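PDB 3ROF: Low molecular weight protein-tyrosine-phosphatase PtpA, which hydrolyses phosphotyrosine in proteins to tyrosine and phosphate, and probably acts as a secreted effector that counteracts host defences during infection. Local coordinates for residues 22-25 with 26-30; 55-58 with 59-63; 89-92 with 93-96. One frame throughout, in Å; residues are numbered along the deposited sequence.

Overall arrangement
The three contacts are local and follow one another along the chain: contact 1 lies within helix 19-33, while contacts 2 and 3 lie where the chain enters helices 57-65 and 92-101. Contacts 1 and 2 have centres 13 Å apart and pack directly, Ala25 CB lying 3.7 Å from Leu63 CD1. Contact 3, about 19 Å from contact 1 between centres, reaches it through Met90 CE, 3.8 Å from Ala23 CB. Contacts 2 and 3 do not touch, their nearest atoms being about 10 Å apart. Between side chains, Asp91 lies about 3 Å from Arg19, Met90 about 4 Å from the probable nucleophile Cys13, and His56 about 7 Å from the probable proton donor Asp125; Arg19 is probably catalytic too.

Contact 1 (22-25 with 26-30); sequences MAEA and IMRQR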
ATOM      1  N   MET A  22       1.696   5.128  -4.472  1.00  3.86           N
ATOM      2  CA  MET A  22       1.233   4.721  -5.775  1.00  4.39           C
ATOM      3  C   MET A  22       0.138   3.649  -5.655  1.00  3.82           C
ATOM      4  O   MET A  22      -0.913   3.715  -6.308  1.00  4.49           O
ATOM      5  CB  MET A  22       2.392   4.192  -6.640  1.00  4.43           C
ATOM      6  CG  MET A  22       1.980   4.095  -8.064  1.00  4.79           C
ATOM      7  SD  MET A  22       3.106   3.179  -9.146  1.00  5.62           S
ATOM      8  CE  MET A  22       4.608   4.140  -9.019  1.00  7.18           C
ATOM      9  N   ALA A  23       0.410   2.636  -4.827  1.00  3.76           N
ATOM     10  CA  ALA A  23      -0.538   1.575  -4.613  1.00  4.17           C
ATOM     11  C   ALA A  23      -1.858   2.092  -4.014  1.00  3.95           C
ATOM     12  O   ALA A  23      -2.932   1.679  -4.414  1.00  4.20           O
ATOM     13  CB  ALA A  23       0.059   0.480  -3.743  1.00  3.97           C
ATOM     14  N   GLU A  24      -1.750   2.993  -3.013  1.00  3.75           N
ATOM     15  CA  GLU A  24      -2.935   3.542  -2.384  1.00  4.14           C
ATOM     16  C   GLU A  24      -3.812   4.208  -3.420  1.00  4.57           C
ATOM     17  O   GLU A  24      -5.030   4.006  -3.447  1.00  4.19           O
ATOM     18  CB  GLU A  24      -2.543   4.551  -1.297  1.00  4.87           C
ATOM     19  CG  GLU A  24      -3.705   5.315  -0.749  1.00  5.62           C
ATOM     20  CD  GLU A  24      -3.361   6.410   0.235  1.00  5.92           C
ATOM     21  OE1 GLU A  24      -2.197   6.604   0.610  1.00  8.50           O
ATOM     22  OE2 GLU A  24      -4.324   7.147   0.603  1.00  8.10           O
ATOM     23  N   ALA A  25      -3.217   5.077  -4.248  1.00  4.17           N
ATOM     24  CA  ALA A  25      -4.009   5.835  -5.206  1.00  5.11           C
ATOM     25  C   ALA A  25      -4.660   4.908  -6.246  1.00  4.44           C
ATOM     26  O   ALA A  25      -5.817   5.089  -6.611  1.00  4.96           O
ATOM     27  CB  ALA A  25      -3.131   6.861  -5.882  1.00  6.56           C
ATOM     28  N   ILE A  26      -3.894   3.945  -6.750  1.00  4.57           N
ATOM     29  CA  ILE A  26      -4.434   3.012  -7.735  1.00  4.58           C
ATOM     30  C   ILE A  26      -5.597   2.217  -7.119  1.00  4.45           C
ATOM     31  O   ILE A  26      -6.639   2.051  -7.717  1.00  4.78           O
ATOM     32  CB  ILE A  26      -3.330   2.068  -8.268  1.00  4.99           C
ATOM     33  CG1 ILE A  26      -2.302   2.841  -9.077  1.00  5.40           C
ATOM     34  CG2 ILE A  26      -3.952   0.902  -9.045  1.00  5.69           C
ATOM     35  CD1 ILE A  26      -1.036   2.080  -9.339  1.00  6.39           C
ATOM     36  N   MET A  27      -5.380   1.685  -5.913  0.66  4.49           N
ATOM     37  CA  MET A  27      -6.387   0.895  -5.224  0.66  4.64           C
ATOM     38  C   MET A  27      -7.669   1.693  -4.984  0.66  4.65           C
ATOM     39  O   MET A  27      -8.780   1.207  -5.248  0.66  5.12           O
ATOM     40  CB  MET A  27      -5.809   0.403  -3.889  0.66  5.76           C
ATOM     41  CG  MET A  27      -6.715  -0.486  -3.062  0.66  6.24           C
ATOM     42  SD  MET A  27      -6.759  -2.139  -3.759  0.66  7.77           S
ATOM     43  CE  MET A  27      -7.487  -3.028  -2.370  0.66 13.73           C
ATOM     44  N   ARG A  28      -7.503   2.940  -4.504  1.00  4.50           N
ATOM     45  CA  ARG A  28      -8.684   3.771  -4.268  1.00  4.77           C
ATOM     46  C   ARG A  28      -9.482   3.976  -5.553  1.00  4.93           C
ATOM     47  O   ARG A  28     -10.721   3.860  -5.561  1.00  6.03           O
ATOM     48  CB  ARG A  28      -8.265   5.120  -3.683  1.00  5.31           C
ATOM     49  CG  ARG A  28      -9.436   6.068  -3.489  1.00  7.70           C
ATOM     50  CD  ARG A  28      -9.009   7.366  -2.780  1.00  9.08           C
ATOM     51  NE  ARG A  28      -8.580   7.062  -1.422  1.00  8.35           N
ATOM     52  CZ  ARG A  28      -7.341   7.171  -0.950  1.00  7.23           C
ATOM     53  NH1 ARG A  28      -6.392   7.757  -1.645  1.00  7.29           N
ATOM     54  NH2 ARG A  28      -7.076   6.694   0.247  1.00  9.78           N
ATOM     55  N   GLN A  29      -8.802   4.286  -6.651  1.00  5.53           N
ATOM     56  CA  GLN A  29      -9.507   4.500  -7.895  1.00  5.54           C
ATOM     57  C   GLN A  29     -10.140   3.208  -8.399  1.00  5.40           C
ATOM     58  O   GLN A  29     -11.237   3.232  -8.947  1.00  6.36           O
ATOM     59  CB  GLN A  29      -8.561   5.100  -8.938  1.00  6.80           C
ATOM     60  CG  GLN A  29      -9.282   5.419 -10.235  1.00 10.09           C
ATOM     61  CD  GLN A  29     -10.316   6.542 -10.066  1.00 12.02           C
ATOM     62  OE1 GLN A  29     -10.085   7.562  -9.408  1.00 14.15           O
ATOM     63  NE2 GLN A  29     -11.467   6.357 -10.700  1.00 19.78           N
ATOM     64  N   ARG A  30      -9.441   2.081  -8.234  1.00  5.31           N
ATOM     65  CA  ARG A  30      -9.950   0.818  -8.720  1.00  4.82           C
ATOM     66  C   ARG A  30     -11.244   0.463  -7.971  1.00  4.92           C
ATOM     67  O   ARG A  30     -12.197  -0.032  -8.604  1.00  5.81           O
ATOM     68  CB  ARG A  30      -8.890  -0.287  -8.576  1.00  5.09           C
ATOM     69  CG  ARG A  30      -9.341  -1.585  -9.225  1.00  5.31           C
ATOM     70  CD  ARG A  30      -9.648  -1.367 -10.682  1.00  5.77           C
ATOM     71  NE  ARG A  30      -9.829  -2.614 -11.409  1.00  6.90           N
ATOM     72  CZ  ARG A  30      -9.983  -2.633 -12.722  1.00  6.63           C
ATOM     73  NH1 ARG A  30     -10.076  -1.494 -13.386  1.00  8.19           N
ATOM     74  NH2 ARG A  30     -10.056  -3.793 -13.352  1.00  7.42           N
TER
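Glu24 and Arg28, one turn apart on helix 19-33, run side by side in the same direction and join in a salt bridge. The glutamate chain is straight, with CG anti to the backbone N (chi1 171°), whereas the arginine chain starts the same way and then bends at chi3 (-66°), which turns its guanidinium back to the carboxylate. A single oxygen does the touching. Arg28 NH2 reaches Glu24 OE2 at 2.8 Å on the anti lone pair, while Arg28 NH1 reaches the same Glu24 OE2 at 3.1 Å from above the carboxylate plane. OE2 sits almost exactly in the guanidinium plane, but the two planar groups stand nearly perpendicular, so this is a two-nitrogen grip on one atom and not a coplanar pairing of two oxygens. The other oxygen, Glu24 OE1, is bonded to Ser43 OG, which ties the carboxylate to strand 39-45.

Another side of the helix is apolar. Met22 CG packs 3.8 Å from Ile26 CD1, the two chains lying alongside each other, and Leu63 of helix 57-65 touches both. Val135 and Val139 of helix 132-153 meet Met22 and Ile26 respectively. Beneath these side chains the backbone repeats regular i to i+4 bonds, such as Met27 N to Ala23 O at 2.9 Å. The helix is the connection in the beta-alpha-beta unit of strands 7-13 and 39-45. With one carboxylate oxygen held by two guanidinium nitrogens and the other by a serine hydroxyl, the buried Glu24 is probably stabilised as an anion and fixed in rotation.

Contact 2 (55-58 with 59-63); sequences PHEG and TQKIL
Pro55 and His56 are extended, with psi 161° and 146°, before the chain turns into helix 57-65. His56 O takes the first helical bond, from Gln60 N at 3.0 Å and nearly straight at 170°; a weak bond from Thr59 N shares that oxygen. Lys61 N to Glu57 O and Ile62 N to Gly58 O carry the spacing onward, the latter longer at 3.2 Å and coming from above the carbonyl plane.

His56 is the N-cap, and its side chain completes the start of the helix: ND1 accepts from Gly58 N at 2.9 Å, with the donor at the ring edge in the ring plane. This in-plane bond holds the ring against the first turn and fixes its rotation. Phe132 of helix 132-153 meets the same ring, and the His56 side chain lies about 7 Å from that of Asp125, the probable proton donor.

Gln60 reaches back past the cap. Its extended chain crosses Pro55 at about a right angle, and NE2 donates to Pro55 O at 2.8 Å, the oxygen lying close to the amide plane. Pro55 CB rests 3.9 Å from Thr59 CG2, while Thr59 OG1 bonds to Cys18 O.

Glu57 and Lys61 run alongside each other at the exposed surface. With both chains extended beyond CG, Lys61 NZ meets Glu57 OE2 at 2.7 Å, on the anti side and somewhat out of the carboxylate plane.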
ATOM      1  N   PRO A  55       3.797  12.704  -2.588  1.00  5.69           N
ATOM      2  CA  PRO A  55       4.566  11.596  -3.155  1.00  5.50           C
ATOM      3  C   PRO A  55       5.754  12.106  -3.972  1.00  5.10           C
ATOM      4  O   PRO A  55       5.818  13.232  -4.459  1.00  6.75           O
ATOM      5  CB  PRO A  55       3.526  10.871  -4.042  1.00  5.72           C
ATOM      6  CG  PRO A  55       2.194  11.232  -3.437  1.00  7.11           C
ATOM      7  CD  PRO A  55       2.391  12.676  -3.015  1.00  6.29           C
ATOM      8  N   HIS A  56       6.705  11.218  -4.182  1.00  5.64           N
ATOM      9  CA  HIS A  56       7.846  11.439  -5.060  1.00  5.63           C
ATOM     10  C   HIS A  56       7.351  11.856  -6.426  1.00  4.87           C
ATOM     11  O   HIS A  56       6.326  11.380  -6.920  1.00  5.32           O
ATOM     12  CB  HIS A  56       8.644  10.154  -5.126  1.00  5.62           C
ATOM     13  CG  HIS A  56       9.986  10.250  -5.772  1.00  6.35           C
ATOM     14  ND1 HIS A  56      10.183  10.419  -7.121  1.00  6.58           N
ATOM     15  CD2 HIS A  56      11.224  10.124  -5.232  1.00  9.53           C
ATOM     16  CE1 HIS A  56      11.475  10.418  -7.383  1.00  7.12           C
ATOM     17  NE2 HIS A  56      12.133  10.254  -6.256  1.00  9.75           N
ATOM     18  N   GLU A  57       8.117  12.715  -7.077  1.00  5.36           N
ATOM     19  CA  GLU A  57       7.843  13.123  -8.445  1.00  5.81           C
ATOM     20  C   GLU A  57       7.536  11.949  -9.346  1.00  5.60           C
ATOM     21  O   GLU A  57       6.615  12.039 -10.175  1.00  6.34           O
ATOM     22  CB  GLU A  57       9.037  13.932  -8.989  1.00  7.58           C
ATOM     23  CG  GLU A  57       9.011  14.184 -10.456  1.00  9.45           C
ATOM     24  CD  GLU A  57      10.134  15.075 -10.953  1.00 12.44           C
ATOM     25  OE1 GLU A  57      10.549  16.007 -10.229  1.00 16.16           O
ATOM     26  OE2 GLU A  57      10.555  14.862 -12.102  1.00 22.02           O
ATOM     27  N   GLY A  58       8.295  10.868  -9.268  1.00  5.36           N
ATOM     28  CA  GLY A  58       8.047   9.736 -10.164  1.00  5.84           C
ATOM     29  C   GLY A  58       6.681   9.101  -9.981  1.00  4.83           C
ATOM     30  O   GLY A  58       6.078   8.634 -10.954  1.00  6.53           O
ATOM     31  N   THR A  59       6.202   9.048  -8.727  1.00  4.91           N
ATOM     32  CA  THR A  59       4.873   8.507  -8.454  1.00  4.82           C
ATOM     33  C   THR A  59       3.813   9.491  -8.916  1.00  5.74           C
ATOM     34  O   THR A  59       2.837   9.101  -9.554  1.00  5.48           O
ATOM     35  CB  THR A  59       4.722   8.134  -6.988  1.00  4.98           C
ATOM     36  OG1 THR A  59       5.515   6.957  -6.793  1.00  5.52           O
ATOM     37  CG2 THR A  59       3.280   7.892  -6.614  1.00  5.80           C
ATOM     38  N   GLN A  60       3.993  10.790  -8.660  1.00  5.40           N
ATOM     39  CA  GLN A  60       3.026  11.761  -9.155  1.00  5.83           C
ATOM     40  C   GLN A  60       2.928  11.695 -10.678  1.00  6.75           C
ATOM     41  O   GLN A  60       1.829  11.760 -11.226  1.00  6.52           O
ATOM     42  CB  GLN A  60       3.428  13.177  -8.733  1.00  6.40           C
ATOM     43  CG  GLN A  60       3.396  13.390  -7.239  1.00  6.01           C
ATOM     44  CD  GLN A  60       3.491  14.844  -6.841  1.00  6.56           C
ATOM     45  OE1 GLN A  60       2.943  15.715  -7.516  1.00  7.23           O
ATOM     46  NE2 GLN A  60       4.216  15.116  -5.754  1.00  7.28           N
ATOM     47  N   LYS A  61       4.066  11.558 -11.366  1.00  6.13           N
ATOM     48  CA  LYS A  61       4.026  11.540 -12.809  1.00  7.18           C
ATOM     49  C   LYS A  61       3.254  10.327 -13.335  1.00  8.27           C
ATOM     50  O   LYS A  61       2.481  10.460 -14.286  1.00  8.38           O
ATOM     51  CB  LYS A  61       5.438  11.546 -13.392  1.00  8.67           C
ATOM     52  CG  LYS A  61       6.106  12.894 -13.309  1.00 10.28           C
ATOM     53  CD  LYS A  61       7.568  12.824 -13.797  1.00 16.22           C
ATOM     54  CE  LYS A  61       8.194  14.199 -13.900  1.00 40.49           C
ATOM     55  NZ  LYS A  61       9.549  14.079 -14.513  1.00 54.95           N
ATOM     56  N   ILE A  62       3.484   9.147 -12.762  1.00  7.14           N
ATOM     57  CA  ILE A  62       2.774   7.935 -13.200  1.00  8.34           C
ATOM     58  C   ILE A  62       1.303   8.071 -12.933  1.00  6.84           C
ATOM     59  O   ILE A  62       0.496   7.710 -13.791  1.00  8.99           O
ATOM     60  CB  ILE A  62       3.228   6.691 -12.357  1.00 18.49           C
ATOM     61  CG1 ILE A  62       4.587   6.218 -12.801  1.00 19.10           C
ATOM     62  CG2 ILE A  62       2.202   5.530 -12.444  1.00 23.57           C
ATOM     63  CD1 ILE A  62       4.561   5.477 -14.125  1.00 31.32           C
ATOM     64  N   LEU A  63       0.941   8.567 -11.752  1.00  6.70           N
ATOM     65  CA  LEU A  63      -0.467   8.707 -11.452  1.00  7.42           C
ATOM     66  C   LEU A  63      -1.132   9.742 -12.368  1.00  9.27           C
ATOM     67  O   LEU A  63      -2.237   9.522 -12.877  1.00  8.94           O
ATOM     68  CB  LEU A  63      -0.649   9.055  -9.980  1.00  7.15           C
ATOM     69  CG  LEU A  63      -0.198   7.959  -8.997  1.00  5.66           C
ATOM     70  CD1 LEU A  63      -0.334   8.497  -7.583  1.00  7.22           C
ATOM     71  CD2 LEU A  63      -0.956   6.642  -9.190  1.00  6.24           C
TER

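Contact 3 (89-92 with 93-96); sequences AMDQ and SNVD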
ATOM      1  N   ALA A  89       2.648  -4.957   2.497  1.00  5.28           N
ATOM      2  CA  ALA A  89       4.020  -4.480   2.459  1.00  5.44           C
ATOM      3  C   ALA A  89       4.589  -4.630   1.057  1.00  5.40           C
ATOM      4  O   ALA A  89       4.189  -5.516   0.313  1.00  6.00           O
ATOM      5  CB  ALA A  89       4.852  -5.310   3.422  1.00  6.45           C
ATOM      6  N   MET A  90       5.606  -3.814   0.733  1.00  5.34           N
ATOM      7  CA  MET A  90       6.235  -3.921  -0.572  1.00  5.38           C
ATOM      8  C   MET A  90       7.371  -4.929  -0.653  1.00  5.89           C
ATOM      9  O   MET A  90       7.467  -5.645  -1.664  1.00  6.68           O
ATOM     10  CB  MET A  90       6.694  -2.539  -1.029  1.00  5.20           C
ATOM     11  CG  MET A  90       5.533  -1.562  -1.148  1.00  6.41           C
ATOM     12  SD  MET A  90       4.437  -2.036  -2.505  1.00  6.48           S
ATOM     13  CE  MET A  90       2.965  -1.194  -2.017  1.00 13.07           C
ATOM     14  N   ASP A  91       8.234  -4.976   0.351  1.00  6.10           N
ATOM     15  CA  ASP A  91       9.386  -5.843   0.314  1.00  7.24           C
ATOM     16  C   ASP A  91       9.633  -6.452   1.705  1.00  7.13           C
ATOM     17  O   ASP A  91       8.908  -6.178   2.679  1.00  6.97           O
ATOM     18  CB  ASP A  91      10.619  -5.092  -0.268  1.00  6.69           C
ATOM     19  CG  ASP A  91      11.182  -4.003   0.639  1.00  6.71           C
ATOM     20  OD1 ASP A  91      11.053  -4.139   1.854  1.00  7.14           O
ATOM     21  OD2 ASP A  91      11.756  -3.020   0.086  1.00  7.13           O
ATOM     22  N   GLN A  92      10.601  -7.363   1.766  1.00  7.57           N
ATOM     23  CA  GLN A  92      10.844  -8.092   2.995  1.00  9.63           C
ATOM     24  C   GLN A  92      11.265  -7.172   4.117  1.00  7.64           C
ATOM     25  O   GLN A  92      10.894  -7.402   5.282  1.00  8.64           O
ATOM     26  CB  GLN A  92      11.923  -9.141   2.786  1.00 12.53           C
ATOM     27  CG  GLN A  92      12.125 -10.033   3.990  1.00 14.87           C
ATOM     28  CD  GLN A  92      10.860 -10.833   4.343  1.00 20.02           C
ATOM     29  OE1 GLN A  92      10.191 -11.366   3.459  1.00 28.91           O
ATOM     30  NE2 GLN A  92      10.540 -10.918   5.633  1.00 22.41           N
ATOM     31  N   SER A  93      12.080  -6.151   3.828  1.00  8.11           N
ATOM     32  CA  SER A  93      12.483  -5.239   4.901  1.00  7.35           C
ATOM     33  C   SER A  93      11.271  -4.550   5.496  1.00  6.15           C
ATOM     34  O   SER A  93      11.229  -4.295   6.692  1.00  6.74           O
ATOM     35  CB  SER A  93      13.521  -4.229   4.409  1.00  9.97           C
ATOM     36  OG  SER A  93      12.982  -3.233   3.529  1.00  9.55           O
ATOM     37  N   ASN A  94      10.290  -4.237   4.657  1.00  6.55           N
ATOM     38  CA  ASN A  94       9.084  -3.635   5.169  1.00  5.99           C
ATOM     39  C   ASN A  94       8.331  -4.580   6.138  1.00  6.39           C
ATOM     40  O   ASN A  94       7.901  -4.151   7.229  1.00  6.61           O
ATOM     41  CB  ASN A  94       8.131  -3.263   4.029  1.00  5.75           C
ATOM     42  CG  ASN A  94       8.706  -2.364   2.951  1.00  5.44           C
ATOM     43  OD1 ASN A  94       8.227  -2.462   1.812  1.00  6.00           O
ATOM     44  ND2 ASN A  94       9.611  -1.455   3.277  1.00  5.49           N
ATOM     45  N   VAL A  95       8.187  -5.850   5.751  1.00  6.94           N
ATOM     46  CA  VAL A  95       7.558  -6.864   6.609  1.00  7.04           C
ATOM     47  C   VAL A  95       8.291  -6.911   7.948  1.00  7.88           C
ATOM     48  O   VAL A  95       7.696  -6.846   9.033  1.00  7.82           O
ATOM     49  CB  VAL A  95       7.569  -8.232   5.932  1.00  9.51           C
ATOM     50  CG1 VAL A  95       7.165  -9.323   6.943  1.00 10.16           C
ATOM     51  CG2 VAL A  95       6.632  -8.233   4.721  1.00  8.83           C
ATOM     52  N   ASP A  96       9.607  -7.038   7.874  1.00  8.72           N
ATOM     53  CA  ASP A  96      10.403  -7.195   9.093  1.00  9.11           C
ATOM     54  C   ASP A  96      10.232  -5.976   9.989  1.00  7.90           C
ATOM     55  O   ASP A  96      10.082  -6.081  11.241  1.00  8.91           O
ATOM     56  CB  ASP A  96      11.886  -7.373   8.769  1.00 10.16           C
ATOM     57  CG  ASP A  96      12.201  -8.647   7.989  1.00 14.35           C
ATOM     58  OD1 ASP A  96      11.372  -9.573   7.994  1.00 15.93           O
ATOM     59  OD2 ASP A  96      13.300  -8.712   7.376  1.00 17.06           O
TER
HETATM   60  O   HOH W   1      12.241  -0.743   1.472  1.00  8.18           O
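Gln92 and Asp96 meet one turn apart at the start of helix 92-101, their side chains crossing at a slant. The glutamine chain bends at chi2 (61°), which folds its amide over so that NE2 donates to Asp96 OD1 at 2.8 Å. The oxygen lies near the amide plane, but the donor stands above the carboxylate plane. Gln92 OE1 accepts from Lys111 NZ, so the amide is held at both ends.

Asn94 looks back over the turn. Its OD1 accepts from Asp91 N at 2.9 Å, from above the carbonyl plane, and more weakly from Met90 N. In return Asp91 OD1 accepts from Asn94 N, also at 2.9 Å and nearly along the C-O axis of the carboxylate. These reciprocal bonds form a capping box with Asp91 as N-cap, marking the change from strand 86-89 to the helix.

The Asp91 side chain sets CG between the backbone N and the carbonyl carbon (chi1 70°), which helps bring OD1 over the first turn. Ser93 OG donates a second bond to OD1, 2.7 Å long. Asp91 OD2 forms a salt bridge with NH1 of Arg19, a probable active-site residue, and so probably helps to position that arginine; it also accepts from a water 2.7 Å away, which takes a weak bond from Asn94 ND2. Ala89 CB packs 3.7 Å from Val95 CG2, and Val95 also touches Leu109 and Lys111 of strand 108-111.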